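Local coordinates for putative pyridoxal phosphate-dependent transferase (Clostridium difficile, PDB 4DQ6), which is a putative pyridoxal-phosphate-dependent transferase of the class I and II aminotransferase family and binds pyridoxal-5'-phosphate, at residues N78-R82 with A283-N287. Sequence-based numbering, arbitrary orientation. Where two conformers were deposited one is given.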
loop_
_atom_site.group_PDB
_atom_site.type_symbol
_atom_site.label_atom_id
_atom_site.label_comp_id
_atom_site.label_asym_id
_atom_site.label_seq_id
_atom_site.Cartn_x
_atom_site.Cartn_y
_atom_site.Cartn_z
ATOM N N ASN A 78 -17.994 -11.414 10.400
ATOM C CA ASN A 78 -18.719 -11.366 11.666
ATOM C C ASN A 78 -19.134 -9.994 12.082
ATOM O O ASN A 78 -20.233 -9.796 12.556
ATOM C CB ASN A 78 -17.872 -12.043 12.751
ATOM C CG ASN A 78 -17.729 -13.532 12.491
ATOM O OD1 ASN A 78 -18.554 -14.136 11.738
ATOM N ND2 ASN A 78 -16.699 -14.155 13.068
ATOM N N TRP A 79 -18.271 -9.002 11.877
ATOM C CA TRP A 79 -18.678 -7.582 12.071
ATOM C C TRP A 79 -19.864 -7.168 11.257
ATOM O O TRP A 79 -20.825 -6.594 11.738
ATOM C CB TRP A 79 -17.496 -6.700 11.711
ATOM C CG TRP A 79 -17.708 -5.263 12.062
ATOM C CD1 TRP A 79 -17.978 -4.200 11.204
ATOM C CD2 TRP A 79 -17.507 -4.644 13.375
ATOM N NE1 TRP A 79 -18.042 -3.029 11.900
ATOM C CE2 TRP A 79 -17.732 -3.235 13.214
ATOM C CE3 TRP A 79 -17.210 -5.132 14.655
ATOM C CZ2 TRP A 79 -17.648 -2.342 14.294
ATOM C CZ3 TRP A 79 -17.075 -4.234 15.700
ATOM C CH2 TRP A 79 -17.331 -2.868 15.524
ATOM N N LEU A 80 -19.833 -7.450 9.961
ATOM C CA LEU A 80 -20.897 -6.977 9.121
ATOM C C LEU A 80 -22.235 -7.632 9.513
ATOM O O LEU A 80 -23.287 -6.987 9.418
ATOM C CB LEU A 80 -20.585 -7.275 7.654
ATOM C CG LEU A 80 -19.402 -6.539 7.030
ATOM C CD1 LEU A 80 -19.204 -6.836 5.522
ATOM C CD2 LEU A 80 -19.375 -5.086 7.322
ATOM N N TYR A 81 -22.216 -8.903 9.894
ATOM C CA TYR A 81 -23.445 -9.477 10.403
ATOM C C TYR A 81 -23.905 -8.907 11.752
ATOM O O TYR A 81 -25.052 -8.529 11.885
ATOM C CB TYR A 81 -23.408 -11.017 10.466
ATOM C CG TYR A 81 -24.780 -11.530 10.804
ATOM C CD1 TYR A 81 -25.789 -11.506 9.868
ATOM C CD2 TYR A 81 -25.080 -11.954 12.074
ATOM C CE1 TYR A 81 -27.060 -11.925 10.181
ATOM C CE2 TYR A 81 -26.346 -12.378 12.395
ATOM C CZ TYR A 81 -27.325 -12.361 11.446
ATOM O OH TYR A 81 -28.584 -12.768 11.783
ATOM N N ARG A 82 -22.990 -8.804 12.711
ATOM C CA ARG A 82 -23.338 -8.362 14.071
ATOM C C ARG A 82 -23.858 -6.946 14.072
ATOM O O ARG A 82 -24.809 -6.617 14.749
ATOM C CB ARG A 82 -22.095 -8.229 14.954
ATOM C CG ARG A 82 -21.239 -9.435 15.203
ATOM C CD ARG A 82 -20.798 -9.423 16.653
ATOM N NE ARG A 82 -19.783 -8.448 17.060
ATOM C CZ ARG A 82 -18.543 -8.381 16.589
ATOM N NH1 ARG A 82 -18.152 -9.160 15.604
ATOM N NH2 ARG A 82 -17.704 -7.507 17.085
ATOM N N ALA A 283 -8.135 -7.318 15.360
ATOM C CA ALA A 283 -8.342 -6.910 16.746
ATOM C C ALA A 283 -9.466 -5.870 16.907
ATOM O O ALA A 283 -10.207 -5.930 17.867
ATOM C CB ALA A 283 -7.049 -6.351 17.346
ATOM N N SER A 284 -9.491 -4.885 16.004
ATOM C CA SER A 284 -10.516 -3.839 16.050
ATOM C C SER A 284 -11.914 -4.454 15.924
ATOM O O SER A 284 -12.827 -4.144 16.722
ATOM C CB SER A 284 -10.279 -2.761 14.989
ATOM O OG SER A 284 -10.542 -3.148 13.656
ATOM N N TYR A 285 -12.102 -5.360 14.979
ATOM C CA TYR A 285 -13.448 -5.883 14.766
ATOM C C TYR A 285 -13.821 -6.908 15.833
ATOM O O TYR A 285 -14.953 -6.903 16.346
ATOM C CB TYR A 285 -13.593 -6.453 13.367
ATOM C CG TYR A 285 -13.702 -5.410 12.264
ATOM C CD1 TYR A 285 -14.405 -4.242 12.447
ATOM C CD2 TYR A 285 -13.132 -5.644 11.051
ATOM C CE1 TYR A 285 -14.509 -3.308 11.465
ATOM C CE2 TYR A 285 -13.284 -4.711 10.024
ATOM C CZ TYR A 285 -14.023 -3.614 10.228
ATOM O OH TYR A 285 -14.121 -2.690 9.202
ATOM N N ASN A 286 -12.869 -7.742 16.210
ATOM C CA ASN A 286 -13.148 -8.753 17.220
ATOM C C ASN A 286 -13.290 -8.204 18.636
ATOM O O ASN A 286 -14.123 -8.719 19.389
ATOM C CB ASN A 286 -12.138 -9.891 17.238
ATOM C CG ASN A 286 -12.299 -10.844 16.042
ATOM O OD1 ASN A 286 -13.315 -10.856 15.404
ATOM N ND2 ASN A 286 -11.306 -11.680 15.813
ATOM N N ASN A 287 -12.533 -7.163 18.980
ATOM C CA ASN A 287 -12.469 -6.696 20.407
ATOM C C ASN A 287 -12.833 -5.245 20.604
ATOM O O ASN A 287 -12.959 -4.808 21.720
ATOM C CB ASN A 287 -11.077 -6.901 20.912
ATOM C CG ASN A 287 -10.702 -8.339 20.928
ATOM O OD1 ASN A 287 -9.733 -8.746 20.258
ATOM N ND2 ASN A 287 -11.514 -9.139 21.552
HETATM O O HOH W 1 -14.475 -13.203 14.376
HETATM O O HOH W 2 -15.583 -9.515 14.350
#
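W79 swings its indole anti to its own backbone N (chi1 -171°), while Y285 keeps CG beside its backbone N and anti to its carbonyl carbon, and the two side chains meet in the gap between their helices, crossing at about a right angle. The rings meet obliquely, their planes inclined at 35°, and CD1 of Y285 presses on one face of the indole, 3.3 Å from W79 CD2. In return, CB of W79 sits over one face of the phenol as a CH-pi contact, 4.3 Å from the centroid of the Y285 ring. The indole NE1 is hydrogen-bonded to OD1 of D208 and the phenol OH to the hydroxyl of Y249, which should restrict how far either ring can shift.

R82 reaches across with a chain bent at chi2 and chi3. Its NH2 donates to the backbone O of Y285 at 2.9 Å, a nearly straight bond with the acceptor in the guanidinium plane. That carbonyl lies near the end of helix 275-287, and the same NH2 forms a salt bridge with E289 just past it, so one nitrogen joins the end of helix 275-287 and the start of helix 289-313, which probably steadies the turn between them. On the exposed side two waters complete the link: OD1 of N286 accepts from both, one water being held by N78 ND2 (2.8 Å) and the other by R82 NH1 (2.9 Å).

The short helical segments approach to 10.2 Å at 40°, with I76, P236 and F240 also packed on Y285. The side chain of Y285 lies about 11 Å from the bound pyridoxal-5'-phosphate. This is packing of helix 70-84 on helix 275-287, an oblique aromatic pair inside, with the arginine-to-carbonyl bond and two bridging waters toward solvent, within a fold-type I pyridoxal-phosphate enzyme of the class I and II aminotransferase family.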